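Local coordinates for extracellular solute-binding protein, family 1 (Bifidobacterium longum subsp. infantis, PDB 6FTH), which probably captures human milk oligosaccharides outside the cell as the solute-binding component of an ABC transporter, at residues K159-K164 against K181-E186; E186-N189 against D195-P198. All coordinates share one frame; numbering follows the deposited sequence.

How the contacts relate
From the N-terminal side, the chain leaves strand 154-158, forms helix 159-165 and, after an intervening loop, helix 173-185. Contact 1 joins these two helices and closes a loop of 16 residues. Contact 2 follows immediately, since E186 belongs to both; it pins the chain after helix 173-185 to the entrance of strand 197-199, closing a turn of five residues. The two loops therefore follow one another and neither encloses nor crosses the other. Their centres lie about 7 Å apart, and they touch through the backbone oxygen of F183 and through W161, whose indole has P188 and E196 packed over the same face. Together they tie both helices and the 186-196 turn to one mixed sheet.

Contact 1 of 2, residues K159-K164 against K181-E186; sequences KTWLDK and KAFKTE
The indole of W161 points its six-membered edge at one face of the F183 ring, a T-shaped pair with planes at 78° and ring centroids 5.0 Å apart. W161 CE3 sits over the middle of the phenyl ring, 3.7 Å from F183 CG. At the far end of that ring W161 CB meets F183 CE1 at 3.6 Å, while L162 CD2 approaches F183 CZ obliquely at 3.7 Å. F183 has CG anti to its own carbonyl carbon (chi1 -71°), which sends the ring across the gap although its CB is not aimed at the other helix. An alanine at F183 is likely to open a gap beneath W161 CE3 and leave the L162 methyl without its aromatic neighbour. No hydrogen bond crosses this buried, apolar contact; some polar groups pair within their own helix. K159 NZ forms a salt bridge with D163 OD1 at 2.8 Å, one helical turn on, and T185 OG1 reaches back to K181 O. Helices 159-165 and 173-185 thus meet beside the sheet: L162 and F183 both rest on I157 of strand 154-158, F183 also touches L165 of the partner helix, and P198 of strand 197-199 packs against it.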
ATOM      1  N   LYS A 159     -22.426 -11.463  -0.677  1.00 13.40           N
ATOM      2  CA  LYS A 159     -23.083 -12.391   0.224  1.00 14.20           C
ATOM      3  C   LYS A 159     -24.600 -12.419   0.003  1.00 14.21           C
ATOM      4  O   LYS A 159     -25.231 -13.465   0.203  1.00 15.50           O
ATOM      5  CB  LYS A 159     -22.743 -12.007   1.672  1.00 16.69           C
ATOM      6  CG  LYS A 159     -23.252 -12.985   2.742  1.00 18.42           C
ATOM      7  CD  LYS A 159     -22.737 -14.401   2.542  1.00 21.96           C
ATOM      8  CE  LYS A 159     -22.825 -15.248   3.801  1.00 26.01           C
ATOM      9  NZ  LYS A 159     -24.217 -15.252   4.376  1.00 25.96           N
ATOM     10  N   THR A 160     -25.200 -11.290  -0.381  1.00 15.48           N
ATOM     11  CA  THR A 160     -26.624 -11.296  -0.710  1.00 14.88           C
ATOM     12  C   THR A 160     -26.898 -12.274  -1.843  1.00 15.73           C
ATOM     13  O   THR A 160     -27.867 -13.035  -1.802  1.00 16.24           O
ATOM     14  CB  THR A 160     -27.066  -9.889  -1.100  1.00 17.54           C
ATOM     15  OG1 THR A 160     -26.920  -9.027   0.034  1.00 18.52           O
ATOM     16  CG2 THR A 160     -28.530  -9.871  -1.578  1.00 19.88           C
ATOM     17  N   TRP A 161     -26.022 -12.296  -2.845  1.00 15.36           N
ATOM     18  CA  TRP A 161     -26.177 -13.251  -3.941  1.00 15.70           C
ATOM     19  C   TRP A 161     -25.986 -14.687  -3.466  1.00 16.75           C
ATOM     20  O   TRP A 161     -26.748 -15.585  -3.851  1.00 15.95           O
ATOM     21  CB  TRP A 161     -25.178 -12.933  -5.039  1.00 13.28           C
ATOM     22  CG  TRP A 161     -25.397 -11.689  -5.833  1.00 13.79           C
ATOM     23  CD1 TRP A 161     -26.372 -10.729  -5.654  1.00 14.80           C
ATOM     24  CD2 TRP A 161     -24.647 -11.278  -6.978  1.00 14.92           C
ATOM     25  NE1 TRP A 161     -26.247  -9.761  -6.607  1.00 16.41           N
ATOM     26  CE2 TRP A 161     -25.202 -10.064  -7.436  1.00 16.37           C
ATOM     27  CE3 TRP A 161     -23.551 -11.816  -7.654  1.00 14.29           C
ATOM     28  CZ2 TRP A 161     -24.700  -9.379  -8.533  1.00 16.61           C
ATOM     29  CZ3 TRP A 161     -23.049 -11.145  -8.750  1.00 15.69           C
ATOM     30  CH2 TRP A 161     -23.621  -9.933  -9.184  1.00 14.64           C
ATOM     31  N   LEU A 162     -24.953 -14.946  -2.655  1.00 14.07           N
ATOM     32  CA  LEU A 162     -24.769 -16.289  -2.132  1.00 14.57           C
ATOM     33  C   LEU A 162     -26.026 -16.747  -1.410  1.00 16.21           C
ATOM     34  O   LEU A 162     -26.488 -17.876  -1.597  1.00 16.32           O
ATOM     35  CB  LEU A 162     -23.595 -16.334  -1.154  1.00 16.11           C
ATOM     36  CG  LEU A 162     -22.192 -16.093  -1.756  1.00 15.51           C
ATOM     37  CD1 LEU A 162     -21.198 -16.051  -0.604  1.00 14.75           C
ATOM     38  CD2 LEU A 162     -21.791 -17.134  -2.766  1.00 16.28           C
ATOM     39  N   ASP A 163     -26.586 -15.868  -0.579  1.00 17.11           N
ATOM     40  CA  ASP A 163     -27.743 -16.220   0.239  1.00 16.60           C
ATOM     41  C   ASP A 163     -28.964 -16.505  -0.626  1.00 17.40           C
ATOM     42  O   ASP A 163     -29.678 -17.493  -0.405  1.00 19.32           O
ATOM     43  CB  ASP A 163     -28.056 -15.074   1.199  1.00 19.38           C
ATOM     44  CG  ASP A 163     -27.072 -14.984   2.367  1.00 18.91           C
ATOM     45  OD1 ASP A 163     -26.254 -15.898   2.555  1.00 21.90           O
ATOM     46  OD2 ASP A 163     -27.150 -13.975   3.098  1.00 23.29           O
ATOM     47  N   LYS A 164     -29.214 -15.644  -1.611  1.00 17.72           N
ATOM     48  CA  LYS A 164     -30.360 -15.805  -2.507  1.00 17.72           C
ATOM     49  C   LYS A 164     -30.284 -17.096  -3.306  1.00 23.00           C
ATOM     50  O   LYS A 164     -31.322 -17.703  -3.606  1.00 20.56           O
ATOM     51  CB  LYS A 164     -30.447 -14.608  -3.456  1.00 22.19           C
ATOM     52  CG  LYS A 164     -31.039 -13.362  -2.773  1.00 30.79           C
ATOM     53  CD  LYS A 164     -31.255 -12.191  -3.726  1.00 30.92           C
ATOM     54  CE  LYS A 164     -31.927 -11.031  -2.988  1.00 31.90           C
ATOM     55  NZ  LYS A 164     -32.109  -9.846  -3.855  1.00 40.90           N
ATOM     56  N   LYS A 181     -20.105 -19.620 -11.685  1.00 14.62           N
ATOM     57  CA  LYS A 181     -21.039 -20.087 -12.713  1.00 13.87           C
ATOM     58  C   LYS A 181     -22.476 -19.777 -12.327  1.00 16.87           C
ATOM     59  O   LYS A 181     -23.291 -19.403 -13.179  1.00 17.03           O
ATOM     60  CB  LYS A 181     -20.868 -21.586 -12.948  1.00 14.84           C
ATOM     61  CG  LYS A 181     -19.547 -21.949 -13.644  1.00 16.47           C
ATOM     62  CD  LYS A 181     -19.314 -23.438 -13.813  1.00 19.60           C
ATOM     63  CE  LYS A 181     -18.001 -23.694 -14.576  1.00 22.10           C
ATOM     64  NZ  LYS A 181     -17.635 -25.161 -14.586  1.00 30.32           N
ATOM     65  N   ALA A 182     -22.814 -19.958 -11.056  1.00 14.57           N
ATOM     66  CA  ALA A 182     -24.152 -19.623 -10.583  1.00 15.37           C
ATOM     67  C   ALA A 182     -24.426 -18.136 -10.713  1.00 17.23           C
ATOM     68  O   ALA A 182     -25.511 -17.726 -11.153  1.00 16.34           O
ATOM     69  CB  ALA A 182     -24.289 -20.068  -9.133  1.00 16.84           C
ATOM     70  N   PHE A 183     -23.454 -17.300 -10.347  1.00 14.85           N
ATOM     71  CA  PHE A 183     -23.602 -15.861 -10.529  1.00 14.79           C
ATOM     72  C   PHE A 183     -23.833 -15.530 -11.990  1.00 18.05           C
ATOM     73  O   PHE A 183     -24.622 -14.631 -12.319  1.00 17.05           O
ATOM     74  CB  PHE A 183     -22.345 -15.122 -10.040  1.00 14.46           C
ATOM     75  CG  PHE A 183     -22.154 -15.093  -8.527  1.00 15.74           C
ATOM     76  CD1 PHE A 183     -23.107 -15.563  -7.631  1.00 16.61           C
ATOM     77  CD2 PHE A 183     -20.987 -14.556  -8.017  1.00 14.93           C
ATOM     78  CE1 PHE A 183     -22.877 -15.483  -6.254  1.00 15.81           C
ATOM     79  CE2 PHE A 183     -20.752 -14.472  -6.671  1.00 13.66           C
ATOM     80  CZ  PHE A 183     -21.686 -14.939  -5.779  1.00 15.78           C
ATOM     81  N   LYS A 184     -23.158 -16.249 -12.889  1.00 16.70           N
ATOM     82  CA  LYS A 184     -23.252 -15.921 -14.298  1.00 18.13           C
ATOM     83  C   LYS A 184     -24.645 -16.218 -14.829  1.00 18.31           C
ATOM     84  O   LYS A 184     -25.192 -15.425 -15.599  1.00 21.65           O
ATOM     85  CB  LYS A 184     -22.190 -16.681 -15.092  1.00 17.15           C
ATOM     86  CG  LYS A 184     -22.185 -16.300 -16.573  1.00 18.76           C
ATOM     87  CD  LYS A 184     -21.151 -17.020 -17.382  1.00 27.68           C
ATOM     88  CE  LYS A 184     -21.103 -16.495 -18.842  1.00 31.54           C
ATOM     89  NZ  LYS A 184     -20.877 -15.003 -18.987  1.00 32.19           N
ATOM     90  N   THR A 185     -25.257 -17.323 -14.396  1.00 17.16           N
ATOM     91  CA  THR A 185     -26.435 -17.835 -15.093  1.00 19.08           C
ATOM     92  C   THR A 185     -27.740 -17.694 -14.331  1.00 22.93           C
ATOM     93  O   THR A 185     -28.801 -17.838 -14.945  1.00 21.11           O
ATOM     94  CB  THR A 185     -26.267 -19.320 -15.439  1.00 18.90           C
ATOM     95  OG1 THR A 185     -26.061 -20.097 -14.256  1.00 22.32           O
ATOM     96  CG2 THR A 185     -25.081 -19.509 -16.381  1.00 23.52           C
ATOM     97  N   GLU A 186     -27.699 -17.444 -13.021  1.00 19.18           N
ATOM     98  CA  GLU A 186     -28.895 -17.477 -12.194  1.00 18.74           C
ATOM     99  C   GLU A 186     -29.427 -16.084 -11.823  1.00 15.32           C
ATOM    100  O   GLU A 186     -30.287 -15.989 -10.950  1.00 19.05           O
ATOM    101  CB  GLU A 186     -28.650 -18.341 -10.942  1.00 17.78           C
ATOM    102  CG  GLU A 186     -28.204 -19.774 -11.311  1.00 20.16           C
ATOM    103  CD  GLU A 186     -27.879 -20.646 -10.130  1.00 32.72           C
ATOM    104  OE1 GLU A 186     -28.173 -20.246  -8.982  1.00 32.31           O
ATOM    105  OE2 GLU A 186     -27.327 -21.752 -10.348  1.00 38.82           O
TER

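Contact 2 of 2, residues E186-N189 against D195-P198; sequences EDPN and DEIP
N189 ND2 is held by the D195 carboxylate and by A290 O. Its bond to D195 OD2 is 3.2 Å long and fairly straight (162°), lies close to the amide plane and arrives on the syn side of the carboxylate, somewhat out of its plane; a second bond, to D195 OD1, is weak. With N189 OD1 accepting from N191 N, both ends of the amide are engaged and its rotation is fixed. E196 grips the backbone of the same turn: N189 N donates to E196 OE2 at 3.0 Å, and a water accepts from D187 N at 2.9 Å and donates to E196 OE1 at 2.8 Å. The bend of E196 at chi2 (80°) brings its carboxylate to N189 N, with E196 CG against P188 CG at 3.6 Å. D187 OD2 takes the amide hydrogen of G192. While K291 pairs with D195 OD2, D195 OD1 faces a cluster in which D187 OD1, N189 OD1 and both E196 carboxylate oxygens converge, E196 OE2 only 2.8 Å from N189 OD1. Acceptors packed this closely are consistent with a cation such as calcium among them, probably as in the EF-hand-like loops of alginate-binding relatives, whose ligand spacing D187, N189, N191, D195 and E196 recall.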
ATOM      1  N   GLU A 186     -27.699 -17.444 -13.021  1.00 19.18           N
ATOM      2  CA  GLU A 186     -28.895 -17.477 -12.194  1.00 18.74           C
ATOM      3  C   GLU A 186     -29.427 -16.084 -11.823  1.00 15.32           C
ATOM      4  O   GLU A 186     -30.287 -15.989 -10.950  1.00 19.05           O
ATOM      5  CB  GLU A 186     -28.650 -18.341 -10.942  1.00 17.78           C
ATOM      6  CG  GLU A 186     -28.204 -19.774 -11.311  1.00 20.16           C
ATOM      7  CD  GLU A 186     -27.879 -20.646 -10.130  1.00 32.72           C
ATOM      8  OE1 GLU A 186     -28.173 -20.246  -8.982  1.00 32.31           O
ATOM      9  OE2 GLU A 186     -27.327 -21.752 -10.348  1.00 38.82           O
ATOM     10  N   ASP A 187     -28.987 -15.020 -12.487  1.00 16.96           N
ATOM     11  CA  ASP A 187     -29.580 -13.697 -12.330  1.00 18.18           C
ATOM     12  C   ASP A 187     -29.718 -13.297 -10.858  1.00 15.23           C
ATOM     13  O   ASP A 187     -30.802 -12.898 -10.412  1.00 16.10           O
ATOM     14  CB  ASP A 187     -30.943 -13.652 -13.012  1.00 18.86           C
ATOM     15  CG  ASP A 187     -31.479 -12.242 -13.147  1.00 19.73           C
ATOM     16  OD1 ASP A 187     -30.669 -11.305 -13.256  1.00 19.08           O
ATOM     17  OD2 ASP A 187     -32.723 -12.063 -13.139  1.00 18.27           O
ATOM     18  N   PRO A 188     -28.645 -13.369 -10.073  1.00 16.19           N
ATOM     19  CA  PRO A 188     -28.793 -13.070  -8.644  1.00 16.09           C
ATOM     20  C   PRO A 188     -29.259 -11.661  -8.363  1.00 16.44           C
ATOM     21  O   PRO A 188     -29.863 -11.428  -7.315  1.00 18.66           O
ATOM     22  CB  PRO A 188     -27.391 -13.344  -8.072  1.00 16.07           C
ATOM     23  CG  PRO A 188     -26.466 -13.200  -9.249  1.00 15.92           C
ATOM     24  CD  PRO A 188     -27.271 -13.791 -10.393  1.00 18.31           C
ATOM     25  N   ASN A 189     -29.011 -10.697  -9.249  1.00 15.61           N
ATOM     26  CA  ASN A 189     -29.493  -9.344  -8.986  1.00 16.72           C
ATOM     27  C   ASN A 189     -30.931  -9.119  -9.431  1.00 19.20           C
ATOM     28  O   ASN A 189     -31.450  -8.016  -9.225  1.00 18.70           O
ATOM     29  CB  ASN A 189     -28.540  -8.254  -9.516  1.00 17.75           C
ATOM     30  CG  ASN A 189     -28.550  -8.091 -11.038  1.00 18.82           C
ATOM     31  OD1 ASN A 189     -29.443  -8.577 -11.732  1.00 16.70           O
ATOM     32  ND2 ASN A 189     -27.575  -7.348 -11.547  1.00 17.36           N
ATOM     33  N   ASP A 195     -26.287  -9.571 -16.839  1.00 16.88           N
ATOM     34  CA  ASP A 195     -25.388  -8.444 -16.652  1.00 16.18           C
ATOM     35  C   ASP A 195     -24.389  -8.686 -15.535  1.00 17.59           C
ATOM     36  O   ASP A 195     -23.470  -7.881 -15.377  1.00 19.20           O
ATOM     37  CB  ASP A 195     -26.174  -7.153 -16.354  1.00 20.32           C
ATOM     38  CG  ASP A 195     -27.013  -7.231 -15.074  1.00 17.88           C
ATOM     39  OD1 ASP A 195     -27.447  -8.322 -14.686  1.00 16.24           O
ATOM     40  OD2 ASP A 195     -27.256  -6.171 -14.455  1.00 20.17           O
ATOM     41  N   GLU A 196     -24.572  -9.757 -14.769  1.00 16.82           N
ATOM     42  CA  GLU A 196     -23.663 -10.074 -13.682  1.00 14.70           C
ATOM     43  C   GLU A 196     -22.271 -10.331 -14.226  1.00 17.25           C
ATOM     44  O   GLU A 196     -22.080 -11.124 -15.153  1.00 17.44           O
ATOM     45  CB  GLU A 196     -24.146 -11.322 -12.955  1.00 15.29           C
ATOM     46  CG  GLU A 196     -25.302 -11.113 -11.984  1.00 18.57           C
ATOM     47  CD  GLU A 196     -26.683 -11.036 -12.649  1.00 19.93           C
ATOM     48  OE1 GLU A 196     -26.803 -11.245 -13.872  1.00 17.15           O
ATOM     49  OE2 GLU A 196     -27.649 -10.751 -11.908  1.00 16.53           O
ATOM     50  N   ILE A 197     -21.292  -9.675 -13.611  1.00 14.95           N
ATOM     51  CA  ILE A 197     -19.879  -9.980 -13.810  1.00 15.17           C
ATOM     52  C   ILE A 197     -19.475 -10.871 -12.644  1.00 14.73           C
ATOM     53  O   ILE A 197     -19.335 -10.370 -11.519  1.00 15.86           O
ATOM     54  CB  ILE A 197     -19.050  -8.690 -13.820  1.00 15.53           C
ATOM     55  CG1 ILE A 197     -19.502  -7.756 -14.951  1.00 19.70           C
ATOM     56  CG2 ILE A 197     -17.565  -9.031 -13.982  1.00 16.89           C
ATOM     57  CD1 ILE A 197     -18.923  -6.329 -14.887  1.00 21.30           C
ATOM     58  N   PRO A 198     -19.322 -12.186 -12.836  1.00 13.94           N
ATOM     59  CA  PRO A 198     -19.099 -13.044 -11.669  1.00 15.45           C
ATOM     60  C   PRO A 198     -17.883 -12.640 -10.861  1.00 14.65           C
ATOM     61  O   PRO A 198     -17.984 -12.500  -9.640  1.00 13.63           O
ATOM     62  CB  PRO A 198     -18.998 -14.436 -12.288  1.00 13.35           C
ATOM     63  CG  PRO A 198     -19.840 -14.324 -13.529  1.00 15.10           C
ATOM     64  CD  PRO A 198     -19.525 -12.988 -14.056  1.00 16.60           C
TER
HETATM   65  O   HOH W   1     -27.394 -13.898 -14.674  1.00 21.08           O